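Local coordinates for protein berberine bridge enzyme-like 28 (Arabidopsis thaliana, PDB 5D79) that is a secreted flavin-dependent oxidoreductase of the berberine bridge enzyme-like family, carries FAD and takes part in adaptation to salt stress, at residues 250-261 against 299-310. Numbering follows the deposited sequence.
Sequences PSTITVFKVQKT and HALFTGLYIGPV
Thr254 to Lys260 pair with Ala300 to Tyr306, antiparallel in a seven-stranded sheet, their N-to-C directions 168° apart. Four hydrogen-bonded pairs, Thr254–Tyr306, Phe256–Gly304, Val258–Phe302 and Lys260–Ala300, each exchange two backbone bonds; Tyr306 N to Thr254 O is short at 2.6 Å, whereas both bonds of the Phe256–Gly304 pair are bent.

Polar side chains add a bond at each end. Thr254 OG1 donates to a lone pair of Gly308 O (2.8 Å), where the chain turns before helix 310-320. At the other end Gln259 NE2 donates to His299 ND1 (3.0 Å), close to the imidazole plane, the amide almost perpendicular to the ring.

Phe256 CG sits between the backbone N and the carbonyl carbon (chi1 65°), which lays the ring over Gly304, whose CA lies 3.8 Å from the ring centroid in a CH-pi contact. An alanine in place of Phe256 would probably uncover the Gly304 backbone and open a gap on that face.

On the other face, Leu305 CD1 meets Ile253 CD1 (3.6 Å) and Val255 CG1, beside helix 336-343. Strand 253-260, between 298-306 and 331-334, is thus joined to 298-306 by eight backbone bonds, with side-chain bonds fixing both ends.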
loop_
_atom_site.group_PDB
_atom_site.type_symbol
_atom_site.label_atom_id
_atom_site.label_comp_id
_atom_site.label_asym_id
_atom_site.label_seq_id
_atom_site.Cartn_x
_atom_site.Cartn_y
_atom_site.Cartn_z
ATOM N N PRO A 250 -16.507 -1.770 -18.228
ATOM C CA PRO A 250 -17.013 -1.199 -19.476
ATOM C C PRO A 250 -16.011 -0.232 -20.115
ATOM O O PRO A 250 -15.242 0.425 -19.428
ATOM C CB PRO A 250 -18.288 -0.473 -19.034
ATOM C CG PRO A 250 -18.679 -1.161 -17.772
ATOM C CD PRO A 250 -17.385 -1.484 -17.094
ATOM N N SER A 251 -16.038 -0.152 -21.437
ATOM C CA SER A 251 -15.202 0.775 -22.165
ATOM C C SER A 251 -15.520 2.220 -21.756
ATOM O O SER A 251 -14.701 3.122 -21.929
ATOM C CB SER A 251 -15.390 0.570 -23.671
ATOM O OG SER A 251 -15.304 -0.811 -24.005
ATOM N N THR A 252 -16.708 2.435 -21.197
ATOM C CA THR A 252 -17.083 3.747 -20.675
ATOM C C THR A 252 -17.441 3.693 -19.197
ATOM O O THR A 252 -18.390 3.011 -18.802
ATOM C CB THR A 252 -18.283 4.341 -21.437
ATOM O OG1 THR A 252 -17.850 4.812 -22.718
ATOM C CG2 THR A 252 -18.902 5.499 -20.649
ATOM N N ILE A 253 -16.690 4.427 -18.388
ATOM C CA ILE A 253 -17.051 4.616 -16.990
ATOM C C ILE A 253 -17.219 6.106 -16.684
ATOM O O ILE A 253 -17.048 6.959 -17.562
ATOM C CB ILE A 253 -16.014 3.970 -16.062
ATOM C CG1 ILE A 253 -14.588 4.417 -16.411
ATOM C CG2 ILE A 253 -16.098 2.462 -16.204
ATOM C CD1 ILE A 253 -14.150 5.776 -15.876
ATOM N N THR A 254 -17.567 6.415 -15.441
ATOM C CA THR A 254 -17.846 7.796 -15.077
ATOM C C THR A 254 -17.137 8.184 -13.791
ATOM O O THR A 254 -17.339 7.544 -12.754
ATOM C CB THR A 254 -19.365 8.038 -14.897
ATOM O OG1 THR A 254 -20.071 7.637 -16.076
ATOM C CG2 THR A 254 -19.645 9.500 -14.636
ATOM N N VAL A 255 -16.318 9.238 -13.863
ATOM C CA VAL A 255 -15.778 9.873 -12.660
ATOM C C VAL A 255 -16.539 11.171 -12.332
ATOM O O VAL A 255 -17.222 11.737 -13.185
ATOM C CB VAL A 255 -14.268 10.184 -12.784
ATOM C CG1 VAL A 255 -13.476 8.904 -13.033
ATOM C CG2 VAL A 255 -14.001 11.247 -13.871
ATOM N N PHE A 256 -16.421 11.625 -11.084
ATOM C CA PHE A 256 -17.062 12.865 -10.634
ATOM C C PHE A 256 -16.315 13.528 -9.476
ATOM O O PHE A 256 -15.628 12.875 -8.690
ATOM C CB PHE A 256 -18.520 12.609 -10.226
ATOM C CG PHE A 256 -18.684 11.697 -9.023
ATOM C CD1 PHE A 256 -18.772 10.321 -9.183
ATOM C CD2 PHE A 256 -18.783 12.225 -7.735
ATOM C CE1 PHE A 256 -18.937 9.500 -8.092
ATOM C CE2 PHE A 256 -18.950 11.403 -6.640
ATOM C CZ PHE A 256 -19.025 10.041 -6.817
ATOM N N LYS A 257 -16.455 14.839 -9.376
ATOM C CA LYS A 257 -15.816 15.579 -8.310
ATOM C C LYS A 257 -16.786 16.639 -7.843
ATOM O O LYS A 257 -17.416 17.320 -8.656
ATOM C CB LYS A 257 -14.499 16.197 -8.786
ATOM C CG LYS A 257 -13.725 16.965 -7.724
ATOM C CD LYS A 257 -12.342 17.377 -8.227
ATOM C CE LYS A 257 -11.485 16.146 -8.557
ATOM N NZ LYS A 257 -10.137 16.450 -9.147
ATOM N N VAL A 258 -16.942 16.746 -6.531
ATOM C CA VAL A 258 -17.712 17.826 -5.942
ATOM C C VAL A 258 -16.898 18.437 -4.811
ATOM O O VAL A 258 -16.361 17.727 -3.970
ATOM C CB VAL A 258 -19.075 17.345 -5.425
ATOM C CG1 VAL A 258 -19.718 18.408 -4.543
ATOM C CG2 VAL A 258 -19.983 16.979 -6.589
ATOM N N GLN A 259 -16.793 19.757 -4.814
ATOM C CA GLN A 259 -16.023 20.470 -3.814
ATOM C C GLN A 259 -16.950 21.234 -2.868
ATOM O O GLN A 259 -17.911 21.866 -3.298
ATOM C CB GLN A 259 -15.035 21.428 -4.493
ATOM C CG GLN A 259 -14.030 22.041 -3.554
ATOM C CD GLN A 259 -13.762 23.495 -3.866
ATOM O OE1 GLN A 259 -14.598 24.179 -4.457
ATOM N NE2 GLN A 259 -12.591 23.979 -3.470
ATOM N N LYS A 260 -16.656 21.165 -1.575
ATOM C CA LYS A 260 -17.403 21.914 -0.576
ATOM C C LYS A 260 -16.448 22.668 0.336
ATOM O O LYS A 260 -15.664 22.074 1.061
ATOM C CB LYS A 260 -18.300 20.990 0.243
ATOM C CG LYS A 260 -19.398 20.335 -0.562
ATOM C CD LYS A 260 -20.241 21.359 -1.313
ATOM C CE LYS A 260 -21.341 20.682 -2.116
ATOM N NZ LYS A 260 -21.965 21.597 -3.116
ATOM N N THR A 261 -16.522 23.988 0.293
ATOM C CA THR A 261 -15.597 24.816 1.046
ATOM C C THR A 261 -16.241 25.324 2.336
ATOM O O THR A 261 -15.544 25.791 3.235
ATOM C CB THR A 261 -15.100 26.013 0.193
ATOM O OG1 THR A 261 -16.221 26.717 -0.352
ATOM C CG2 THR A 261 -14.233 25.527 -0.959
ATOM N N HIS A 299 -11.220 22.234 2.779
ATOM C CA HIS A 299 -12.424 21.894 2.062
ATOM C C HIS A 299 -12.619 20.384 2.104
ATOM O O HIS A 299 -11.688 19.657 2.438
ATOM C CB HIS A 299 -12.364 22.428 0.620
ATOM C CG HIS A 299 -11.458 21.663 -0.300
ATOM N ND1 HIS A 299 -11.472 21.851 -1.665
ATOM C CD2 HIS A 299 -10.517 20.716 -0.065
ATOM C CE1 HIS A 299 -10.586 21.051 -2.231
ATOM N NE2 HIS A 299 -9.995 20.347 -1.282
ATOM N N ALA A 300 -13.837 19.932 1.799
ATOM C CA ALA A 300 -14.144 18.518 1.605
ATOM C C ALA A 300 -14.230 18.216 0.122
ATOM O O ALA A 300 -15.026 18.815 -0.595
ATOM C CB ALA A 300 -15.445 18.135 2.288
ATOM N N LEU A 301 -13.405 17.280 -0.326
ATOM C CA LEU A 301 -13.379 16.859 -1.712
ATOM C C LEU A 301 -14.024 15.473 -1.863
ATOM O O LEU A 301 -13.486 14.473 -1.403
ATOM C CB LEU A 301 -11.938 16.846 -2.220
ATOM C CG LEU A 301 -11.685 16.964 -3.717
ATOM C CD1 LEU A 301 -12.114 18.344 -4.226
ATOM C CD2 LEU A 301 -10.213 16.691 -4.007
ATOM N N PHE A 302 -15.188 15.434 -2.498
ATOM C CA PHE A 302 -15.867 14.189 -2.807
ATOM C C PHE A 302 -15.590 13.766 -4.242
ATOM O O PHE A 302 -16.061 14.394 -5.189
ATOM C CB PHE A 302 -17.358 14.340 -2.585
ATOM C CG PHE A 302 -17.703 14.864 -1.237
ATOM C CD1 PHE A 302 -17.846 13.997 -0.163
ATOM C CD2 PHE A 302 -17.865 16.223 -1.027
ATOM C CE1 PHE A 302 -18.157 14.480 1.098
ATOM C CE2 PHE A 302 -18.170 16.708 0.227
ATOM C CZ PHE A 302 -18.318 15.838 1.292
ATOM N N THR A 303 -14.811 12.702 -4.394
ATOM C CA THR A 303 -14.462 12.173 -5.704
ATOM C C THR A 303 -14.916 10.725 -5.802
ATOM O O THR A 303 -15.020 10.013 -4.800
ATOM C CB THR A 303 -12.957 12.261 -5.972
ATOM O OG1 THR A 303 -12.252 11.576 -4.933
ATOM C CG2 THR A 303 -12.535 13.692 -5.983
ATOM N N GLY A 304 -15.196 10.280 -7.015
ATOM C CA GLY A 304 -15.722 8.947 -7.179
ATOM C C GLY A 304 -15.586 8.360 -8.557
ATOM O O GLY A 304 -15.348 9.066 -9.529
ATOM N N LEU A 305 -15.736 7.047 -8.617
ATOM C CA LEU A 305 -15.671 6.299 -9.855
ATOM C C LEU A 305 -16.918 5.431 -9.925
ATOM O O LEU A 305 -17.198 4.644 -9.021
ATOM C CB LEU A 305 -14.397 5.452 -9.921
ATOM C CG LEU A 305 -14.355 4.446 -11.069
ATOM C CD1 LEU A 305 -14.229 5.155 -12.373
ATOM C CD2 LEU A 305 -13.224 3.465 -10.898
ATOM N N TYR A 306 -17.687 5.605 -10.985
ATOM C CA TYR A 306 -18.860 4.787 -11.183
ATOM C C TYR A 306 -18.628 3.866 -12.372
ATOM O O TYR A 306 -18.259 4.332 -13.460
ATOM C CB TYR A 306 -20.090 5.666 -11.389
ATOM C CG TYR A 306 -21.357 4.884 -11.625
ATOM C CD1 TYR A 306 -21.960 4.174 -10.594
ATOM C CD2 TYR A 306 -21.943 4.852 -12.876
ATOM C CE1 TYR A 306 -23.110 3.460 -10.809
ATOM C CE2 TYR A 306 -23.094 4.140 -13.100
ATOM C CZ TYR A 306 -23.674 3.447 -12.068
ATOM O OH TYR A 306 -24.827 2.742 -12.305
ATOM N N ILE A 307 -18.821 2.561 -12.161
ATOM C CA ILE A 307 -18.658 1.577 -13.236
ATOM C C ILE A 307 -19.937 1.496 -14.082
ATOM O O ILE A 307 -20.720 0.548 -13.967
ATOM C CB ILE A 307 -18.305 0.182 -12.681
ATOM C CG1 ILE A 307 -17.244 0.299 -11.615
ATOM C CG2 ILE A 307 -17.774 -0.716 -13.776
ATOM C CD1 ILE A 307 -15.965 0.859 -12.139
ATOM N N GLY A 308 -20.131 2.506 -14.929
ATOM C CA GLY A 308 -21.323 2.628 -15.749
ATOM C C GLY A 308 -21.462 4.041 -16.290
ATOM O O GLY A 308 -20.592 4.879 -16.041
ATOM N N PRO A 309 -22.560 4.311 -17.023
ATOM C CA PRO A 309 -22.860 5.564 -17.740
ATOM C C PRO A 309 -23.201 6.743 -16.829
ATOM O O PRO A 309 -23.638 6.532 -15.699
ATOM C CB PRO A 309 -24.093 5.204 -18.594
ATOM C CG PRO A 309 -24.187 3.728 -18.566
ATOM C CD PRO A 309 -23.587 3.288 -17.269
ATOM N N VAL A 310 -23.050 7.964 -17.332
ATOM C CA VAL A 310 -23.268 9.132 -16.499
ATOM C C VAL A 310 -24.731 9.288 -16.071
ATOM O O VAL A 310 -25.003 9.708 -14.956
ATOM C CB VAL A 310 -22.795 10.414 -17.201
ATOM C CG1 VAL A 310 -23.430 10.559 -18.575
ATOM C CG2 VAL A 310 -23.067 11.628 -16.321
#